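Local coordinates for protein transcriptional regulator, MerR family (Listeria monocytogenes str. 4b F2365, PDB 3GP4) that probably binds promoter DNA as a dimer and regulates transcription, as MerR family regulators do through a helix-turn-helix domain, at residues Gly26-Ile31 and Arg47-Thr52; Ile66-Leu71 and Ala83-Lys88. All coordinates share one frame; numbering follows the deposited sequence.

Contact 1: residues Gly26-Ile31 and Arg47-Thr52; sequences GLIPPI and RWILFT
P29 lies against the indole of W48, and this CH-pi contact anchors the loop after helix 16-25 to helix 43-57. P29 CD stands over one face of the W48 five-membered ring, 3.6 Å from the centroid and 18° off the ring normal, while P29 CG reaches W48 NE1 at 3.7 Å. The ring of F72 meets the indole as well.

I28 can be followed outward from the backbone. I28 CB faces W48 CB at 4.0 Å. There the side chain forks: I28 CG2 rests against the hydrogen-bonded pair of T52 hydroxyl and W48 carbonyl, 3.5 Å from T52 OG1, whereas I28 CG1, wedged between backbone N and carbonyl carbon (chi1 69°), sends I28 CD1 on to I49 CG1 at 3.7 Å. L27 closes this side, its CB and CD1 resting on the methyl of T52.

The polar atoms are linked as well. T52 OG1 donates to W48 O at 2.8 Å, tilted 31° from the carbonyl plane, and T52 N reaches the same oxygen from the opposite face. A water donates to both T52 OG1 and L27 O. Apolar packing thus supplies the direct contact, while the one polar link across it runs through water: a buried joint that satisfies the hydroxyl and the loop carbonyl together.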
ATOM      1  N   GLY A  26     -10.565  11.556  18.006  1.00 24.82           N
ATOM      2  CA  GLY A  26     -10.295  10.497  18.962  1.00 24.84           C
ATOM      3  C   GLY A  26      -9.337   9.417  18.511  1.00 25.27           C
ATOM      4  O   GLY A  26      -9.495   8.242  18.893  1.00 26.47           O
ATOM      5  N   LEU A  27      -8.363   9.786  17.690  1.00 23.36           N
ATOM      6  CA  LEU A  27      -7.283   8.863  17.345  1.00 23.88           C
ATOM      7  C   LEU A  27      -6.186   8.854  18.400  1.00 23.83           C
ATOM      8  O   LEU A  27      -5.551   7.825  18.632  1.00 25.43           O
ATOM      9  CB  LEU A  27      -6.686   9.247  16.015  1.00 23.19           C
ATOM     10  CG  LEU A  27      -7.548   8.782  14.825  1.00 23.61           C
ATOM     11  CD1 LEU A  27      -6.970   9.483  13.567  1.00 23.45           C
ATOM     12  CD2 LEU A  27      -7.525   7.276  14.622  1.00 20.89           C
ATOM     13  N   ILE A  28      -6.000   9.988  19.060  1.00 24.16           N
ATOM     14  CA  ILE A  28      -5.044  10.093  20.184  1.00 24.88           C
ATOM     15  C   ILE A  28      -5.773  10.626  21.410  1.00 25.35           C
ATOM     16  O   ILE A  28      -6.856  11.226  21.290  1.00 26.14           O
ATOM     17  CB  ILE A  28      -3.806  10.963  19.859  1.00 25.53           C
ATOM     18  CG1 ILE A  28      -4.191  12.458  19.728  1.00 24.65           C
ATOM     19  CG2 ILE A  28      -3.071  10.369  18.621  1.00 22.36           C
ATOM     20  CD1 ILE A  28      -3.058  13.422  19.282  1.00 25.50           C
ATOM     21  N   PRO A  29      -5.214  10.364  22.598  1.00 26.27           N
ATOM     22  CA  PRO A  29      -5.917  10.830  23.809  1.00 26.92           C
ATOM     23  C   PRO A  29      -5.963  12.367  23.899  1.00 27.45           C
ATOM     24  O   PRO A  29      -5.084  13.041  23.362  1.00 27.44           O
ATOM     25  CB  PRO A  29      -5.087  10.230  24.958  1.00 27.50           C
ATOM     26  CG  PRO A  29      -4.333   9.084  24.355  1.00 27.76           C
ATOM     27  CD  PRO A  29      -4.081   9.475  22.900  1.00 25.42           C
ATOM     28  N   PRO A  30      -6.973  12.937  24.594  1.00 27.65           N
ATOM     29  CA  PRO A  30      -7.009  14.392  24.724  1.00 27.78           C
ATOM     30  C   PRO A  30      -5.714  14.940  25.321  1.00 27.38           C
ATOM     31  O   PRO A  30      -5.146  14.346  26.217  1.00 26.72           O
ATOM     32  CB  PRO A  30      -8.153  14.624  25.711  1.00 27.46           C
ATOM     33  CG  PRO A  30      -9.017  13.423  25.552  1.00 28.63           C
ATOM     34  CD  PRO A  30      -8.028  12.306  25.404  1.00 28.36           C
ATOM     35  N   ILE A  31      -5.268  16.069  24.807  1.00 27.81           N
ATOM     36  CA  ILE A  31      -3.979  16.618  25.173  1.00 28.59           C
ATOM     37  C   ILE A  31      -4.211  17.611  26.312  1.00 28.90           C
ATOM     38  O   ILE A  31      -5.186  18.365  26.304  1.00 29.26           O
ATOM     39  CB  ILE A  31      -3.303  17.277  23.954  1.00 28.08           C
ATOM     40  CG1 ILE A  31      -3.083  16.216  22.852  1.00 29.26           C
ATOM     41  CG2 ILE A  31      -1.973  17.958  24.325  1.00 26.64           C
ATOM     42  CD1 ILE A  31      -3.071  16.860  21.468  1.00 30.31           C
ATOM     43  N   ARG A  47       4.086   9.311  21.666  1.00 27.13           N
ATOM     44  CA  ARG A  47       3.999   7.875  21.347  1.00 28.03           C
ATOM     45  C   ARG A  47       2.676   7.561  20.636  1.00 27.65           C
ATOM     46  O   ARG A  47       2.631   6.760  19.671  1.00 26.46           O
ATOM     47  CB  ARG A  47       4.159   6.991  22.584  1.00 28.33           C
ATOM     48  CG  ARG A  47       5.523   7.165  23.300  1.00 31.20           C
ATOM     49  CD  ARG A  47       5.770   6.045  24.285  1.00 38.04           C
ATOM     50  NE  ARG A  47       6.851   6.342  25.243  1.00 43.97           N
ATOM     51  CZ  ARG A  47       8.157   6.321  24.976  1.00 46.64           C
ATOM     52  NH1 ARG A  47       8.611   6.029  23.753  1.00 48.41           N
ATOM     53  NH2 ARG A  47       9.028   6.596  25.950  1.00 45.29           N
ATOM     54  N   TRP A  48       1.594   8.187  21.083  1.00 25.84           N
ATOM     55  CA  TRP A  48       0.304   7.973  20.373  1.00 25.22           C
ATOM     56  C   TRP A  48       0.279   8.573  18.957  1.00 25.11           C
ATOM     57  O   TRP A  48      -0.286   7.979  18.047  1.00 24.87           O
ATOM     58  CB  TRP A  48      -0.867   8.524  21.175  1.00 23.88           C
ATOM     59  CG  TRP A  48      -1.344   7.556  22.190  1.00 23.68           C
ATOM     60  CD1 TRP A  48      -1.018   7.540  23.530  1.00 26.69           C
ATOM     61  CD2 TRP A  48      -2.226   6.465  21.981  1.00 27.12           C
ATOM     62  NE1 TRP A  48      -1.645   6.492  24.162  1.00 26.53           N
ATOM     63  CE2 TRP A  48      -2.408   5.822  23.233  1.00 26.89           C
ATOM     64  CE3 TRP A  48      -2.896   5.961  20.859  1.00 27.69           C
ATOM     65  CZ2 TRP A  48      -3.203   4.678  23.383  1.00 28.48           C
ATOM     66  CZ3 TRP A  48      -3.705   4.828  21.020  1.00 29.57           C
ATOM     67  CH2 TRP A  48      -3.847   4.203  22.269  1.00 30.89           C
ATOM     68  N   ILE A  49       0.877   9.743  18.786  1.00 25.09           N
ATOM     69  CA  ILE A  49       0.900  10.403  17.456  1.00 25.64           C
ATOM     70  C   ILE A  49       1.695   9.534  16.455  1.00 25.59           C
ATOM     71  O   ILE A  49       1.263   9.262  15.307  1.00 25.35           O
ATOM     72  CB  ILE A  49       1.477  11.829  17.576  1.00 25.19           C
ATOM     73  CG1 ILE A  49       0.469  12.735  18.320  1.00 25.54           C
ATOM     74  CG2 ILE A  49       1.779  12.418  16.193  1.00 26.45           C
ATOM     75  CD1 ILE A  49       1.082  14.043  18.931  1.00 25.51           C
ATOM     76  N   LEU A  50       2.808   9.035  16.952  1.00 25.89           N
ATOM     77  CA  LEU A  50       3.726   8.207  16.159  1.00 27.22           C
ATOM     78  C   LEU A  50       3.102   6.855  15.772  1.00 26.33           C
ATOM     79  O   LEU A  50       3.158   6.436  14.603  1.00 25.70           O
ATOM     80  CB  LEU A  50       5.027   8.036  16.944  1.00 27.25           C
ATOM     81  CG  LEU A  50       5.917   9.290  17.017  1.00 29.27           C
ATOM     82  CD1 LEU A  50       7.088   9.010  17.984  1.00 32.18           C
ATOM     83  CD2 LEU A  50       6.465   9.656  15.643  1.00 29.31           C
ATOM     84  N   PHE A  51       2.500   6.172  16.739  1.00 26.77           N
ATOM     85  CA  PHE A  51       1.732   4.948  16.457  1.00 26.47           C
ATOM     86  C   PHE A  51       0.612   5.184  15.432  1.00 26.27           C
ATOM     87  O   PHE A  51       0.448   4.360  14.489  1.00 23.66           O
ATOM     88  CB  PHE A  51       1.199   4.354  17.762  1.00 28.36           C
ATOM     89  CG  PHE A  51       0.426   3.066  17.604  1.00 26.63           C
ATOM     90  CD1 PHE A  51       1.079   1.859  17.356  1.00 30.45           C
ATOM     91  CD2 PHE A  51      -0.944   3.071  17.749  1.00 32.70           C
ATOM     92  CE1 PHE A  51       0.341   0.672  17.243  1.00 32.30           C
ATOM     93  CE2 PHE A  51      -1.693   1.873  17.637  1.00 31.44           C
ATOM     94  CZ  PHE A  51      -1.050   0.696  17.393  1.00 31.47           C
ATOM     95  N   THR A  52      -0.139   6.286  15.595  1.00 25.67           N
ATOM     96  CA  THR A  52      -1.274   6.604  14.714  1.00 26.86           C
ATOM     97  C   THR A  52      -0.802   6.813  13.291  1.00 26.83           C
ATOM     98  O   THR A  52      -1.316   6.158  12.351  1.00 27.37           O
ATOM     99  CB  THR A  52      -2.046   7.863  15.185  1.00 26.59           C
ATOM    100  OG1 THR A  52      -2.584   7.605  16.475  1.00 26.70           O
ATOM    101  CG2 THR A  52      -3.227   8.211  14.226  1.00 28.46           C
TER
HETATM  102  O   HOH W   1      -4.584   5.999  16.835  1.00 33.44           O

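Contact 2: residues Ile66-Leu71 and Ala83-Lys88; sequences IDYLAL and AELLKK
The phenol of Y68 is the flat group here, and the leucines of helix 79-130 approach it obliquely, neither squarely over a face nor at an edge. L86 lies along one side of the ring: its CD2 is 3.6 Å from CE1 of Y68, and its CD1 follows the ring outward as far as the hydroxyl, 3.9 Å from Y68 OH. L85 approaches nearer the root of the side chain, where its CD2 meets CB of Y68 at 3.9 Å. With CG of Y68 anti to the backbone N (chi1 178°), the ring leans across to L86, and its hydroxyl is hydrogen-bonded to that of Y114 of the second subunit.

L85 points into the interface between the helices. The CD1 methyl of L85 reaches the backbone of the facing helix, 3.7 Å from Y68 N, and also touches CB of D67 at 3.8 Å and CD1 of L71 at 3.9 Å. Thus one leucine touches D67 and Y68, which are neighbours in sequence, and L71, one turn on from D67. No hydrogen bond joins the two segments.

The short axes run nearly antiparallel, at 163°, with a closest approach of 10.4 Å. K87 forms a salt bridge with D115 of the second subunit, and L86, besides touching Y68, packs on I111 of that subunit. The arrangement is an antiparallel helical hairpin that leads from the probable DNA-binding domain into the long helix, which meets the second subunit, as in MerR family regulators.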
ATOM      1  N   ILE A  66      -9.754   4.452  16.210  1.00 24.20           N
ATOM      2  CA  ILE A  66     -10.634   5.193  17.140  1.00 24.47           C
ATOM      3  C   ILE A  66     -11.180   4.252  18.208  1.00 24.36           C
ATOM      4  O   ILE A  66     -11.149   4.604  19.410  1.00 25.70           O
ATOM      5  CB  ILE A  66     -11.732   5.983  16.400  1.00 24.23           C
ATOM      6  CG1 ILE A  66     -11.085   7.166  15.650  1.00 26.04           C
ATOM      7  CG2 ILE A  66     -12.775   6.596  17.377  1.00 23.47           C
ATOM      8  CD1 ILE A  66     -12.026   7.868  14.638  1.00 27.58           C
ATOM      9  N   ASP A  67     -11.629   3.055  17.806  1.00 24.40           N
ATOM     10  CA  ASP A  67     -12.131   2.027  18.773  1.00 25.29           C
ATOM     11  C   ASP A  67     -11.059   1.626  19.762  1.00 24.67           C
ATOM     12  O   ASP A  67     -11.355   1.438  20.951  1.00 23.58           O
ATOM     13  CB  ASP A  67     -12.605   0.711  18.091  1.00 25.31           C
ATOM     14  CG  ASP A  67     -14.030   0.769  17.578  1.00 27.18           C
ATOM     15  OD1 ASP A  67     -14.656   1.847  17.592  1.00 31.49           O
ATOM     16  OD2 ASP A  67     -14.535  -0.291  17.138  1.00 26.24           O
ATOM     17  N   TYR A  68      -9.835   1.464  19.269  1.00 23.61           N
ATOM     18  CA  TYR A  68      -8.707   1.016  20.088  1.00 24.55           C
ATOM     19  C   TYR A  68      -8.392   2.039  21.171  1.00 24.88           C
ATOM     20  O   TYR A  68      -8.280   1.687  22.366  1.00 24.24           O
ATOM     21  CB  TYR A  68      -7.471   0.757  19.212  1.00 24.35           C
ATOM     22  CG  TYR A  68      -6.268   0.335  20.015  1.00 25.20           C
ATOM     23  CD1 TYR A  68      -6.134  -0.965  20.454  1.00 25.01           C
ATOM     24  CD2 TYR A  68      -5.272   1.257  20.345  1.00 27.91           C
ATOM     25  CE1 TYR A  68      -5.032  -1.368  21.201  1.00 26.01           C
ATOM     26  CE2 TYR A  68      -4.166   0.868  21.101  1.00 29.54           C
ATOM     27  CZ  TYR A  68      -4.057  -0.461  21.515  1.00 28.36           C
ATOM     28  OH  TYR A  68      -2.961  -0.875  22.264  1.00 29.55           O
ATOM     29  N   LEU A  69      -8.273   3.305  20.775  1.00 25.13           N
ATOM     30  CA  LEU A  69      -8.142   4.373  21.781  1.00 26.57           C
ATOM     31  C   LEU A  69      -9.335   4.445  22.761  1.00 26.48           C
ATOM     32  O   LEU A  69      -9.107   4.552  23.988  1.00 25.84           O
ATOM     33  CB  LEU A  69      -7.882   5.738  21.141  1.00 26.40           C
ATOM     34  CG  LEU A  69      -7.665   6.809  22.214  1.00 29.61           C
ATOM     35  CD1 LEU A  69      -6.401   6.557  23.019  1.00 30.56           C
ATOM     36  CD2 LEU A  69      -7.591   8.127  21.558  1.00 32.40           C
ATOM     37  N   ALA A  70     -10.569   4.385  22.253  1.00 27.06           N
ATOM     38  CA  ALA A  70     -11.774   4.319  23.114  1.00 27.84           C
ATOM     39  C   ALA A  70     -11.704   3.204  24.173  1.00 28.49           C
ATOM     40  O   ALA A  70     -11.982   3.456  25.360  1.00 29.26           O
ATOM     41  CB  ALA A  70     -13.075   4.217  22.283  1.00 28.33           C
ATOM     42  N   LEU A  71     -11.359   1.985  23.754  1.00 27.52           N
ATOM     43  CA  LEU A  71     -11.127   0.876  24.706  1.00 28.60           C
ATOM     44  C   LEU A  71     -10.059   1.201  25.748  1.00 29.46           C
ATOM     45  O   LEU A  71     -10.290   1.046  26.980  1.00 30.43           O
ATOM     46  CB  LEU A  71     -10.777  -0.419  23.964  1.00 26.45           C
ATOM     47  CG  LEU A  71     -11.887  -1.053  23.113  1.00 26.79           C
ATOM     48  CD1 LEU A  71     -11.344  -2.096  22.148  1.00 24.52           C
ATOM     49  CD2 LEU A  71     -13.011  -1.697  23.980  1.00 26.65           C
ATOM     50  N   ALA A  83      -6.605  -6.622  22.521  1.00 25.28           N
ATOM     51  CA  ALA A  83      -5.718  -7.583  21.868  1.00 26.73           C
ATOM     52  C   ALA A  83      -6.433  -8.207  20.670  1.00 26.38           C
ATOM     53  O   ALA A  83      -5.810  -8.382  19.609  1.00 25.90           O
ATOM     54  CB  ALA A  83      -5.210  -8.679  22.803  1.00 26.43           C
ATOM     55  N   GLU A  84      -7.717  -8.516  20.832  1.00 25.94           N
ATOM     56  CA  GLU A  84      -8.509  -9.079  19.716  1.00 28.06           C
ATOM     57  C   GLU A  84      -8.600  -8.109  18.528  1.00 27.62           C
ATOM     58  O   GLU A  84      -8.573  -8.539  17.335  1.00 27.07           O
ATOM     59  CB  GLU A  84      -9.917  -9.419  20.169  1.00 28.20           C
ATOM     60  CG  GLU A  84      -9.990 -10.632  21.094  1.00 33.75           C
ATOM     61  CD  GLU A  84      -9.565 -11.913  20.403  1.00 40.27           C
ATOM     62  OE1 GLU A  84      -9.957 -12.114  19.220  1.00 41.60           O
ATOM     63  OE2 GLU A  84      -8.836 -12.714  21.045  1.00 43.89           O
ATOM     64  N   LEU A  85      -8.781  -6.827  18.860  1.00 26.61           N
ATOM     65  CA  LEU A  85      -8.847  -5.757  17.839  1.00 25.65           C
ATOM     66  C   LEU A  85      -7.534  -5.691  17.054  1.00 25.51           C
ATOM     67  O   LEU A  85      -7.554  -5.743  15.801  1.00 25.76           O
ATOM     68  CB  LEU A  85      -9.190  -4.410  18.488  1.00 25.39           C
ATOM     69  CG  LEU A  85      -9.404  -3.134  17.646  1.00 25.73           C
ATOM     70  CD1 LEU A  85     -10.159  -2.117  18.469  1.00 23.30           C
ATOM     71  CD2 LEU A  85      -8.098  -2.479  17.164  1.00 27.78           C
ATOM     72  N   LEU A  86      -6.402  -5.583  17.767  1.00 23.93           N
ATOM     73  CA  LEU A  86      -5.065  -5.649  17.143  1.00 24.69           C
ATOM     74  C   LEU A  86      -4.846  -6.927  16.292  1.00 24.89           C
ATOM     75  O   LEU A  86      -4.300  -6.843  15.169  1.00 23.88           O
ATOM     76  CB  LEU A  86      -3.944  -5.436  18.193  1.00 25.55           C
ATOM     77  CG  LEU A  86      -3.999  -4.116  18.967  1.00 23.33           C
ATOM     78  CD1 LEU A  86      -2.796  -3.937  19.903  1.00 27.95           C
ATOM     79  CD2 LEU A  86      -4.148  -2.872  18.010  1.00 26.41           C
ATOM     80  N   LYS A  87      -5.291  -8.088  16.795  1.00 24.35           N
ATOM     81  CA  LYS A  87      -5.120  -9.357  16.073  1.00 25.20           C
ATOM     82  C   LYS A  87      -5.881  -9.354  14.727  1.00 25.17           C
ATOM     83  O   LYS A  87      -5.339  -9.865  13.702  1.00 26.25           O
ATOM     84  CB  LYS A  87      -5.536 -10.568  16.935  1.00 23.58           C
ATOM     85  CG  LYS A  87      -4.487 -10.938  18.003  1.00 27.55           C
ATOM     86  CD  LYS A  87      -5.034 -11.898  19.078  1.00 30.11           C
ATOM     87  CE  LYS A  87      -4.191 -11.869  20.361  1.00 34.24           C
ATOM     88  NZ  LYS A  87      -4.433 -13.073  21.232  1.00 31.11           N
ATOM     89  N   LYS A  88      -7.095  -8.805  14.731  1.00 25.53           N
ATOM     90  CA  LYS A  88      -7.945  -8.668  13.505  1.00 27.53           C
ATOM     91  C   LYS A  88      -7.244  -7.758  12.488  1.00 26.35           C
ATOM     92  O   LYS A  88      -7.167  -8.070  11.268  1.00 25.71           O
ATOM     93  CB  LYS A  88      -9.284  -8.029  13.889  1.00 29.06           C
ATOM     94  CG  LYS A  88     -10.494  -8.468  13.097  1.00 33.33           C
ATOM     95  CD  LYS A  88     -11.220  -9.584  13.933  1.00 37.94           C
ATOM     96  CE  LYS A  88     -11.941  -8.998  15.173  1.00 39.01           C
ATOM     97  NZ  LYS A  88     -12.041  -9.931  16.378  1.00 38.54           N
TER

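Overall arrangement
The two contacts follow each other along the chain, contact 1 closing before contact 2 opens, and their centres lie 14 Å apart. Contact 1 ties the loop after helix 16-25 to helix 43-57; contact 2 sets helix 62-74, the next helix in sequence, against the start of the long helix 79-130. They meet at L69, whose CD2 packs closely on the backbone of G26-P29. Helix 62-74 therefore has the loop on one side and the long helix on another. This continuous packing joins the helix-turn-helix region to the dimer interface, a path consistent with positioning the paired DNA-binding domains of a MerR dimer.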